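Local atomic coordinates of hypothetical protein, IPT/TIG domain protein (Bacteroides ovatus, PDB entry 4HW6), a protein that is of unknown biochemical function but, combining an IPT/TIG domain with a six-bladed beta-propeller, probably helps bind nutrients such as carbohydrates. Residues V110-L115 with V426-P431; T377-R382 with G393-Q398; A399-P404 with F416-C421. All blocks are in the same frame, centred on the assembly; numbering follows the deposited sequence.

Contact 1: residues V110-L115 with V426-P431; sequences VVTTFL and VRKIAP
Strand Val110-Leu115 runs antiparallel to strand Val426-Pro431, their N-to-C directions 138° apart, with Val110/Ala430 and Thr112/Lys428 as hydrogen-bonded pairs and Val111/Ile429 and Thr113/Arg427 as non-hydrogen-bonded pairs. With 310 residues between them in the chain, the two strands make the velcro closure of the six-bladed propeller: its first strand is added to the blade built by its last three. A classic beta bulge shifts the register, as Phe114 and Leu115 both face Val426. Its carbonyl O is gripped twice, by Phe114 N at 2.9 Å and by Leu115 N at 3.2 Å. Phe114 has CG anti to its backbone N (chi1 176°), which lays the ring alongside Val426: Val426 CG1 meets the ring edge in plane, 3.9 Å from Phe114 CD2, and Tyr417 stacks on the ring. On the face shared by Val111, Thr113, Arg427 and Ile429, the Arg427 chain bends at chi2 and chi3, bringing its guanidinium back against Val111. Salt bridges to Asp420 and Asp392 anchor this group, while Thr113 OG1 bonds to Tyr390 and Asp392. Val111 CG1 lies over one guanidinium face, 3.4 Å from Arg427 NH2, and Val111 CG2 touches Ile429 CG1 at 4.1 Å.

Contact 2: residues T377-R382 with G393-Q398; sequences TTYAGR and GELRSQ
Tyr379 reaches Leu395 because its CG stands anti to the backbone N (chi1 -179°): although the CB of Tyr379 points away from 393-398, the ring end comes back to Leu395, which covers one of its faces. Leu395 has CG anti to its carbonyl carbon and CD1 extended beyond it (chi2 -169°), and CD1 comes to rest over the ring. The result is a CH-pi contact, with Leu395 CD1 3.8 Å from the centroid of the Tyr379 ring and only 19° off its normal, nearest to the CE1 and CZ side. Arg396 takes the other route. Its chain bends at both chi2 and chi3, folding the guanidinium over Thr378, whose CB lies against one face near the rim, 3.9 Å from Arg396 CZ. The two side chains cross at about a right angle. Arg396 NH1 also reaches Thr378 O at 3.1 Å, a weak bond by its bent N-H angle, whereas Thr378 OG1 is held by Asp326 and Trp324. A water in the guanidinium plane accepts from Arg396 NE at 2.7 Å and lies close to Gly381 O and Arg396 O, so it fills the join between the folded arginine and both backbones. Of the two direct hydrogen bonds across the segments, the straighter is Gly381 N to Leu395 O, 2.8 Å. Beside it, Ala380 CB packs on Leu395 CB at 4.1 Å. At the backbone angles of Gly381 a CB would collide with the carbonyl O of Ala380, so a residue without a side chain fits here. Tyr379 and Ala380 both face Val367 in a classic beta bulge, and Leu395, Tyr379 and Ala380 all touch Ile429. Strand 375-380 lies next to the short edge strand 327-328 in the penultimate blade, and 393-394 is a short edge strand on the last, making this an interblade junction of a beta-propeller.

Contact 3: residues A399-P404 with F416-C421; sequences ALFNHP and FYIGDC
Ile418 opens the contact with its CG2 branch, which packs on Pro404 CB at 3.8 Å and on Phe401 CE1 at 4.2 Å. Next, Gly419 contributes its carbonyl: Gly419 O receives a CA-H...O contact from Pro404 CA at 3.5 Å. Asp420 carries most of the polar chemistry. Its CG is anti to the backbone N (chi1 -169°), which brings the carboxylate up to the backbone of 399-404. There OD1, through its syn lone pair, accepts from Asn402 N at 2.8 Å with an N-H...O angle of 166°. The carboxylate meets the Phe401 ring at its edge, the planes 82° apart and OD2 3.7 Å from Phe401 CD1. OD2 accepts a hydrogen bond from Asn423 and forms a salt bridge with Arg427, leaving both oxygens of this buried group engaged. An alanine here would remove the carboxylate and would probably leave Asn402 N without its acceptor and the Arg427 charge without one of its mates. Finally, Cys421 N donates to His403 O at 3.1 Å, approaching from above the carbonyl plane. Pro404 and Asp420 form an antiparallel non-hydrogen-bonded pair where strand 404-410 begins and strand 415-420 ends, the open end of the hairpin of these two strands in the last propeller blade.

Contacts 1 and 3 belong to one blade: strand 425-431 lies between 109-115 and 415-420, and Arg427 N bonds to Ile418 O. Contacts 2 and 3 both fall inside the chain loop that contact 1 closes. Contact 3 is buried, and its chemistry turns on a single carboxylate. Contact 1 is partly buried and relies on repeated backbone bonds. Contact 2 sits farthest from the chain's centre, includes the exposed Arg396, and joins two blades with one strong backbone bond, a ring contact and water. Val111 N meets Gly393 O at 2.8 Å, tying contact 2 to the closing strand. Ala399 N likewise reaches Glu394 O at 3.0 Å, linking contacts 2 and 3.

Contact 1: residues V110-L115 with V426-P431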
loop_
_atom_site.group_PDB
_atom_site.type_symbol
_atom_site.label_atom_id
_atom_site.label_comp_id
_atom_site.label_asym_id
_atom_site.label_seq_id
_atom_site.Cartn_x
_atom_site.Cartn_y
_atom_site.Cartn_z
ATOM N N VAL A 110 -5.220 11.178 0.328
ATOM C CA VAL A 110 -6.397 11.076 -0.483
ATOM C C VAL A 110 -6.367 9.749 -1.224
ATOM O O VAL A 110 -5.294 9.164 -1.438
ATOM C CB VAL A 110 -6.504 12.239 -1.494
ATOM C CG1 VAL A 110 -6.732 13.559 -0.771
ATOM C CG2 VAL A 110 -5.260 12.282 -2.394
ATOM N N VAL A 111 -7.551 9.268 -1.573
ATOM C CA VAL A 111 -7.681 8.131 -2.456
ATOM C C VAL A 111 -7.726 8.665 -3.887
ATOM O O VAL A 111 -8.446 9.640 -4.180
ATOM C CB VAL A 111 -8.933 7.284 -2.174
ATOM C CG1 VAL A 111 -8.926 6.074 -3.112
ATOM C CG2 VAL A 111 -9.026 6.837 -0.707
ATOM N N THR A 112 -6.938 8.054 -4.777
ATOM C CA THR A 112 -6.969 8.365 -6.197
ATOM C C THR A 112 -7.115 7.046 -6.994
ATOM O O THR A 112 -7.057 5.957 -6.416
ATOM C CB THR A 112 -5.717 9.116 -6.679
ATOM O OG1 THR A 112 -4.528 8.413 -6.288
ATOM C CG2 THR A 112 -5.691 10.526 -6.140
ATOM N N THR A 113 -7.309 7.154 -8.304
ATOM C CA THR A 113 -7.354 5.974 -9.170
ATOM C C THR A 113 -6.045 5.853 -9.942
ATOM O O THR A 113 -5.665 6.773 -10.649
ATOM C CB THR A 113 -8.572 6.029 -10.114
ATOM O OG1 THR A 113 -9.763 6.097 -9.304
ATOM C CG2 THR A 113 -8.609 4.793 -11.026
ATOM N N PHE A 114 -5.366 4.717 -9.771
ATOM C CA PHE A 114 -4.059 4.458 -10.350
ATOM C C PHE A 114 -4.148 3.708 -11.689
ATOM O O PHE A 114 -3.574 4.151 -12.692
ATOM C CB PHE A 114 -3.214 3.686 -9.329
ATOM C CG PHE A 114 -1.852 3.266 -9.825
ATOM C CD1 PHE A 114 -1.030 4.155 -10.491
ATOM C CD2 PHE A 114 -1.393 1.982 -9.586
ATOM C CE1 PHE A 114 0.222 3.752 -10.955
ATOM C CE2 PHE A 114 -0.147 1.583 -10.033
ATOM C CZ PHE A 114 0.649 2.463 -10.719
ATOM N N LEU A 115 -4.881 2.599 -11.715
ATOM C CA LEU A 115 -5.020 1.816 -12.944
ATOM C C LEU A 115 -6.437 1.312 -13.138
ATOM O O LEU A 115 -7.134 0.968 -12.165
ATOM C CB LEU A 115 -4.084 0.610 -12.927
ATOM C CG LEU A 115 -2.582 0.861 -12.886
ATOM C CD1 LEU A 115 -1.859 -0.395 -12.425
ATOM C CD2 LEU A 115 -2.073 1.327 -14.253
ATOM N N VAL A 426 -7.346 -0.480 -9.624
ATOM C CA VAL A 426 -6.372 -0.276 -8.555
ATOM C C VAL A 426 -6.452 1.180 -8.103
ATOM O O VAL A 426 -6.227 2.114 -8.886
ATOM C CB VAL A 426 -4.929 -0.595 -8.997
ATOM C CG1 VAL A 426 -3.971 -0.395 -7.832
ATOM C CG2 VAL A 426 -4.824 -2.015 -9.535
ATOM N N ARG A 427 -6.767 1.364 -6.833
ATOM C CA ARG A 427 -6.836 2.676 -6.215
ATOM C C ARG A 427 -5.498 2.925 -5.500
ATOM O O ARG A 427 -4.760 1.984 -5.179
ATOM C CB ARG A 427 -7.983 2.746 -5.213
ATOM C CG ARG A 427 -9.348 2.296 -5.722
ATOM C CD ARG A 427 -9.973 3.262 -6.703
ATOM N NE ARG A 427 -10.482 4.491 -6.094
ATOM C CZ ARG A 427 -11.559 4.596 -5.311
ATOM N NH1 ARG A 427 -12.331 3.576 -5.041
ATOM N NH2 ARG A 427 -11.897 5.773 -4.833
ATOM N N LYS A 428 -5.174 4.193 -5.311
ATOM C CA LYS A 428 -3.965 4.591 -4.591
ATOM C C LYS A 428 -4.331 5.442 -3.381
ATOM O O LYS A 428 -5.235 6.274 -3.449
ATOM C CB LYS A 428 -3.049 5.345 -5.532
ATOM C CG LYS A 428 -1.746 5.872 -4.946
ATOM C CD LYS A 428 -0.939 6.465 -6.107
ATOM C CE LYS A 428 0.174 7.372 -5.674
ATOM N NZ LYS A 428 0.848 7.931 -6.898
ATOM N N ILE A 429 -3.647 5.205 -2.261
ATOM C CA ILE A 429 -3.760 6.096 -1.097
ATOM C C ILE A 429 -2.387 6.719 -0.877
ATOM O O ILE A 429 -1.408 6.010 -0.656
ATOM C CB ILE A 429 -4.234 5.371 0.189
ATOM C CG1 ILE A 429 -5.575 4.653 -0.032
ATOM C CG2 ILE A 429 -4.337 6.385 1.337
ATOM C CD1 ILE A 429 -6.068 3.862 1.174
ATOM N N ALA A 430 -2.314 8.041 -0.946
ATOM C CA ALA A 430 -1.055 8.766 -0.868
ATOM C C ALA A 430 -1.370 10.216 -0.526
ATOM O O ALA A 430 -2.539 10.634 -0.576
ATOM C CB ALA A 430 -0.316 8.724 -2.223
ATOM N N PRO A 431 -0.330 10.994 -0.201
ATOM C CA PRO A 431 -0.502 12.434 -0.037
ATOM C C PRO A 431 -1.093 13.083 -1.273
ATOM O O PRO A 431 -0.737 12.719 -2.401
ATOM C CB PRO A 431 0.925 12.941 0.164
ATOM C CG PRO A 431 1.693 11.789 0.670
ATOM C CD PRO A 431 1.044 10.554 0.100
#

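Contact 2: residues T377-R382 with G393-Q398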
loop_
_atom_site.group_PDB
_atom_site.type_symbol
_atom_site.label_atom_id
_atom_site.label_comp_id
_atom_site.label_asym_id
_atom_site.label_seq_id
_atom_site.Cartn_x
_atom_site.Cartn_y
_atom_site.Cartn_z
ATOM N N THR A 377 -9.165 0.572 13.793
ATOM C CA THR A 377 -9.682 1.885 13.373
ATOM C C THR A 377 -9.872 1.854 11.856
ATOM O O THR A 377 -9.273 1.019 11.185
ATOM C CB THR A 377 -8.717 3.015 13.743
ATOM O OG1 THR A 377 -7.463 2.764 13.096
ATOM C CG2 THR A 377 -8.537 3.101 15.269
ATOM N N THR A 378 -10.750 2.687 11.333
ATOM C CA THR A 378 -10.978 2.749 9.894
ATOM C C THR A 378 -10.085 3.828 9.258
ATOM O O THR A 378 -10.078 4.962 9.696
ATOM C CB THR A 378 -12.470 2.943 9.600
ATOM O OG1 THR A 378 -13.170 1.783 10.101
ATOM C CG2 THR A 378 -12.718 3.085 8.067
ATOM N N TYR A 379 -9.276 3.437 8.285
ATOM C CA TYR A 379 -8.357 4.360 7.630
ATOM C C TYR A 379 -8.980 5.084 6.434
ATOM O O TYR A 379 -8.764 6.304 6.278
ATOM C CB TYR A 379 -7.125 3.586 7.190
ATOM C CG TYR A 379 -6.010 4.345 6.509
ATOM C CD1 TYR A 379 -5.322 5.404 7.146
ATOM C CD2 TYR A 379 -5.590 3.973 5.248
ATOM C CE1 TYR A 379 -4.262 6.053 6.515
ATOM C CE2 TYR A 379 -4.541 4.616 4.614
ATOM C CZ TYR A 379 -3.892 5.652 5.232
ATOM O OH TYR A 379 -2.855 6.262 4.561
ATOM N N ALA A 380 -9.748 4.361 5.613
ATOM C CA ALA A 380 -10.337 4.934 4.402
ATOM C C ALA A 380 -11.642 4.247 4.008
ATOM O O ALA A 380 -11.789 3.031 4.201
ATOM C CB ALA A 380 -9.313 4.874 3.252
ATOM N N GLY A 381 -12.558 5.024 3.431
ATOM C CA GLY A 381 -13.821 4.507 2.897
ATOM C C GLY A 381 -15.018 4.999 3.663
ATOM O O GLY A 381 -14.869 5.666 4.694
ATOM N N ARG A 382 -16.199 4.674 3.138
ATOM C CA ARG A 382 -17.499 5.030 3.712
ATOM C C ARG A 382 -17.682 6.564 3.825
ATOM O O ARG A 382 -18.314 7.077 4.759
ATOM C CB ARG A 382 -17.702 4.328 5.058
ATOM C CG ARG A 382 -17.645 2.814 4.948
ATOM C CD ARG A 382 -17.787 2.170 6.299
ATOM N NE ARG A 382 -19.151 2.194 6.806
ATOM C CZ ARG A 382 -20.044 1.217 6.611
ATOM N NH1 ARG A 382 -19.747 0.181 5.840
ATOM N NH2 ARG A 382 -21.260 1.309 7.151
ATOM N N GLY A 393 -10.897 10.972 -3.185
ATOM C CA GLY A 393 -10.819 12.169 -2.358
ATOM C C GLY A 393 -10.362 11.838 -0.947
ATOM O O GLY A 393 -9.694 10.816 -0.729
ATOM N N GLU A 394 -10.786 12.664 0.017
ATOM C CA GLU A 394 -10.327 12.563 1.401
ATOM C C GLU A 394 -10.742 11.234 2.000
ATOM O O GLU A 394 -11.845 10.754 1.756
ATOM C CB GLU A 394 -10.927 13.676 2.269
ATOM C CG GLU A 394 -10.665 15.106 1.836
ATOM C CD GLU A 394 -9.234 15.549 2.065
ATOM O OE1 GLU A 394 -8.671 15.190 3.126
ATOM O OE2 GLU A 394 -8.686 16.273 1.195
ATOM N N LEU A 395 -9.858 10.652 2.813
ATOM C CA LEU A 395 -9.981 9.232 3.193
ATOM C C LEU A 395 -11.313 8.838 3.801
ATOM O O LEU A 395 -11.850 7.779 3.464
ATOM C CB LEU A 395 -8.871 8.848 4.184
ATOM C CG LEU A 395 -7.441 8.975 3.670
ATOM C CD1 LEU A 395 -6.457 8.303 4.640
ATOM C CD2 LEU A 395 -7.273 8.397 2.279
ATOM N N ARG A 396 -11.812 9.658 4.726
ATOM C CA ARG A 396 -13.009 9.314 5.492
ATOM C C ARG A 396 -14.214 10.187 5.151
ATOM O O ARG A 396 -15.350 9.745 5.279
ATOM C CB ARG A 396 -12.716 9.383 6.998
ATOM C CG ARG A 396 -11.708 8.350 7.534
ATOM C CD ARG A 396 -12.234 6.948 7.534
ATOM N NE ARG A 396 -13.494 6.850 8.268
ATOM C CZ ARG A 396 -13.622 6.697 9.582
ATOM N NH1 ARG A 396 -12.561 6.634 10.400
ATOM N NH2 ARG A 396 -14.849 6.616 10.081
ATOM N N SER A 397 -13.993 11.417 4.714
ATOM C CA SER A 397 -15.134 12.315 4.447
ATOM C C SER A 397 -15.725 12.099 3.061
ATOM O O SER A 397 -16.911 12.363 2.844
ATOM C CB SER A 397 -14.737 13.780 4.641
ATOM O OG SER A 397 -13.699 14.155 3.755
ATOM N N GLN A 398 -14.927 11.596 2.133
ATOM C CA GLN A 398 -15.319 11.536 0.709
ATOM C C GLN A 398 -15.204 10.166 0.045
ATOM O O GLN A 398 -16.108 9.748 -0.700
ATOM C CB GLN A 398 -14.495 12.540 -0.101
ATOM C CG GLN A 398 -14.703 13.990 0.318
ATOM C CD GLN A 398 -13.876 14.977 -0.498
ATOM O OE1 GLN A 398 -12.745 14.675 -0.902
ATOM N NE2 GLN A 398 -14.435 16.159 -0.748
HETATM O O HOH W 1 -11.636 4.913 13.102
HETATM O O HOH W 2 -15.637 7.311 6.721
#

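Contact 3: residues A399-P404 with F416-C421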
loop_
_atom_site.group_PDB
_atom_site.type_symbol
_atom_site.label_atom_id
_atom_site.label_comp_id
_atom_site.label_asym_id
_atom_site.label_seq_id
_atom_site.Cartn_x
_atom_site.Cartn_y
_atom_site.Cartn_z
ATOM N N ALA A 399 -14.092 9.488 0.271
ATOM C CA ALA A 399 -13.743 8.331 -0.528
ATOM C C ALA A 399 -14.694 7.164 -0.312
ATOM O O ALA A 399 -15.139 6.891 0.829
ATOM C CB ALA A 399 -12.335 7.883 -0.246
ATOM N N LEU A 400 -14.961 6.470 -1.421
ATOM C CA LEU A 400 -15.786 5.265 -1.457
ATOM C C LEU A 400 -15.108 4.196 -2.295
ATOM O O LEU A 400 -14.558 4.476 -3.380
ATOM C CB LEU A 400 -17.179 5.553 -2.032
ATOM C CG LEU A 400 -18.105 6.322 -1.101
ATOM C CD1 LEU A 400 -19.317 6.877 -1.857
ATOM C CD2 LEU A 400 -18.539 5.458 0.100
ATOM N N PHE A 401 -15.166 2.977 -1.776
ATOM C CA PHE A 401 -14.688 1.792 -2.442
ATOM C C PHE A 401 -15.877 0.864 -2.659
ATOM O O PHE A 401 -16.954 1.057 -2.099
ATOM C CB PHE A 401 -13.722 1.013 -1.563
ATOM C CG PHE A 401 -12.461 1.774 -1.187
ATOM C CD1 PHE A 401 -11.411 1.882 -2.079
ATOM C CD2 PHE A 401 -12.326 2.325 0.074
ATOM C CE1 PHE A 401 -10.241 2.557 -1.727
ATOM C CE2 PHE A 401 -11.164 2.993 0.429
ATOM C CZ PHE A 401 -10.123 3.107 -0.477
ATOM N N ASN A 402 -15.638 -0.202 -3.399
ATOM C CA ASN A 402 -16.678 -1.236 -3.599
ATOM C C ASN A 402 -15.987 -2.580 -3.628
ATOM O O ASN A 402 -15.435 -2.989 -4.666
ATOM C CB ASN A 402 -17.470 -0.998 -4.895
ATOM C CG ASN A 402 -18.709 -1.859 -4.994
ATOM O OD1 ASN A 402 -18.899 -2.785 -4.187
ATOM N ND2 ASN A 402 -19.592 -1.536 -5.965
ATOM N N HIS A 403 -16.013 -3.239 -2.479
ATOM C CA HIS A 403 -15.312 -4.506 -2.243
ATOM C C HIS A 403 -13.796 -4.383 -2.379
ATOM O O HIS A 403 -13.142 -5.092 -3.155
ATOM C CB HIS A 403 -15.909 -5.612 -3.111
ATOM C CG HIS A 403 -17.292 -5.976 -2.711
ATOM N ND1 HIS A 403 -18.259 -6.336 -3.620
ATOM C CD2 HIS A 403 -17.877 -6.051 -1.490
ATOM C CE1 HIS A 403 -19.386 -6.606 -2.974
ATOM N NE2 HIS A 403 -19.177 -6.456 -1.680
ATOM N N PRO A 404 -13.207 -3.475 -1.588
ATOM C CA PRO A 404 -11.765 -3.461 -1.550
ATOM C C PRO A 404 -11.268 -4.771 -0.968
ATOM O O PRO A 404 -11.763 -5.187 0.076
ATOM C CB PRO A 404 -11.453 -2.294 -0.613
ATOM C CG PRO A 404 -12.639 -2.151 0.260
ATOM C CD PRO A 404 -13.812 -2.654 -0.530
ATOM N N PHE A 416 -0.131 3.397 -0.716
ATOM C CA PHE A 416 -0.813 2.127 -0.791
ATOM C C PHE A 416 -1.439 1.938 -2.180
ATOM O O PHE A 416 -1.924 2.913 -2.785
ATOM C CB PHE A 416 -1.970 2.054 0.198
ATOM C CG PHE A 416 -1.556 2.003 1.637
ATOM C CD1 PHE A 416 -1.398 3.160 2.361
ATOM C CD2 PHE A 416 -1.346 0.784 2.266
ATOM C CE1 PHE A 416 -1.032 3.121 3.695
ATOM C CE2 PHE A 416 -0.971 0.742 3.609
ATOM C CZ PHE A 416 -0.826 1.900 4.309
ATOM N N TYR A 417 -1.496 0.687 -2.637
ATOM C CA TYR A 417 -2.360 0.286 -3.765
ATOM C C TYR A 417 -3.448 -0.611 -3.187
ATOM O O TYR A 417 -3.159 -1.500 -2.375
ATOM C CB TYR A 417 -1.594 -0.443 -4.891
ATOM C CG TYR A 417 -0.434 0.372 -5.380
ATOM C CD1 TYR A 417 -0.632 1.633 -5.936
ATOM C CD2 TYR A 417 0.867 -0.095 -5.247
ATOM C CE1 TYR A 417 0.441 2.416 -6.310
ATOM C CE2 TYR A 417 1.940 0.669 -5.638
ATOM C CZ TYR A 417 1.727 1.917 -6.178
ATOM O OH TYR A 417 2.812 2.678 -6.529
ATOM N N ILE A 418 -4.690 -0.353 -3.580
ATOM C CA ILE A 418 -5.849 -1.105 -3.147
ATOM C C ILE A 418 -6.538 -1.710 -4.361
ATOM O O ILE A 418 -6.870 -0.985 -5.308
ATOM C CB ILE A 418 -6.891 -0.196 -2.457
ATOM C CG1 ILE A 418 -6.236 0.640 -1.331
ATOM C CG2 ILE A 418 -8.087 -1.028 -1.954
ATOM C CD1 ILE A 418 -5.687 -0.173 -0.180
ATOM N N GLY A 419 -6.754 -3.023 -4.328
ATOM C CA GLY A 419 -7.516 -3.704 -5.357
ATOM C C GLY A 419 -8.977 -3.586 -5.016
ATOM O O GLY A 419 -9.501 -4.290 -4.132
ATOM N N ASP A 420 -9.630 -2.672 -5.713
ATOM C CA ASP A 420 -11.004 -2.289 -5.439
ATOM C C ASP A 420 -11.884 -3.079 -6.407
ATOM O O ASP A 420 -12.250 -2.607 -7.483
ATOM C CB ASP A 420 -11.100 -0.787 -5.625
ATOM C CG ASP A 420 -12.397 -0.194 -5.135
ATOM O OD1 ASP A 420 -13.088 -0.852 -4.354
ATOM O OD2 ASP A 420 -12.659 0.991 -5.480
ATOM N N CYS A 421 -12.216 -4.305 -5.987
ATOM C CA CYS A 421 -12.654 -5.340 -6.912
ATOM C C CYS A 421 -13.898 -5.032 -7.720
ATOM O O CYS A 421 -13.884 -5.242 -8.918
ATOM C CB CYS A 421 -12.823 -6.684 -6.205
ATOM S SG CYS A 421 -11.214 -7.373 -5.861
#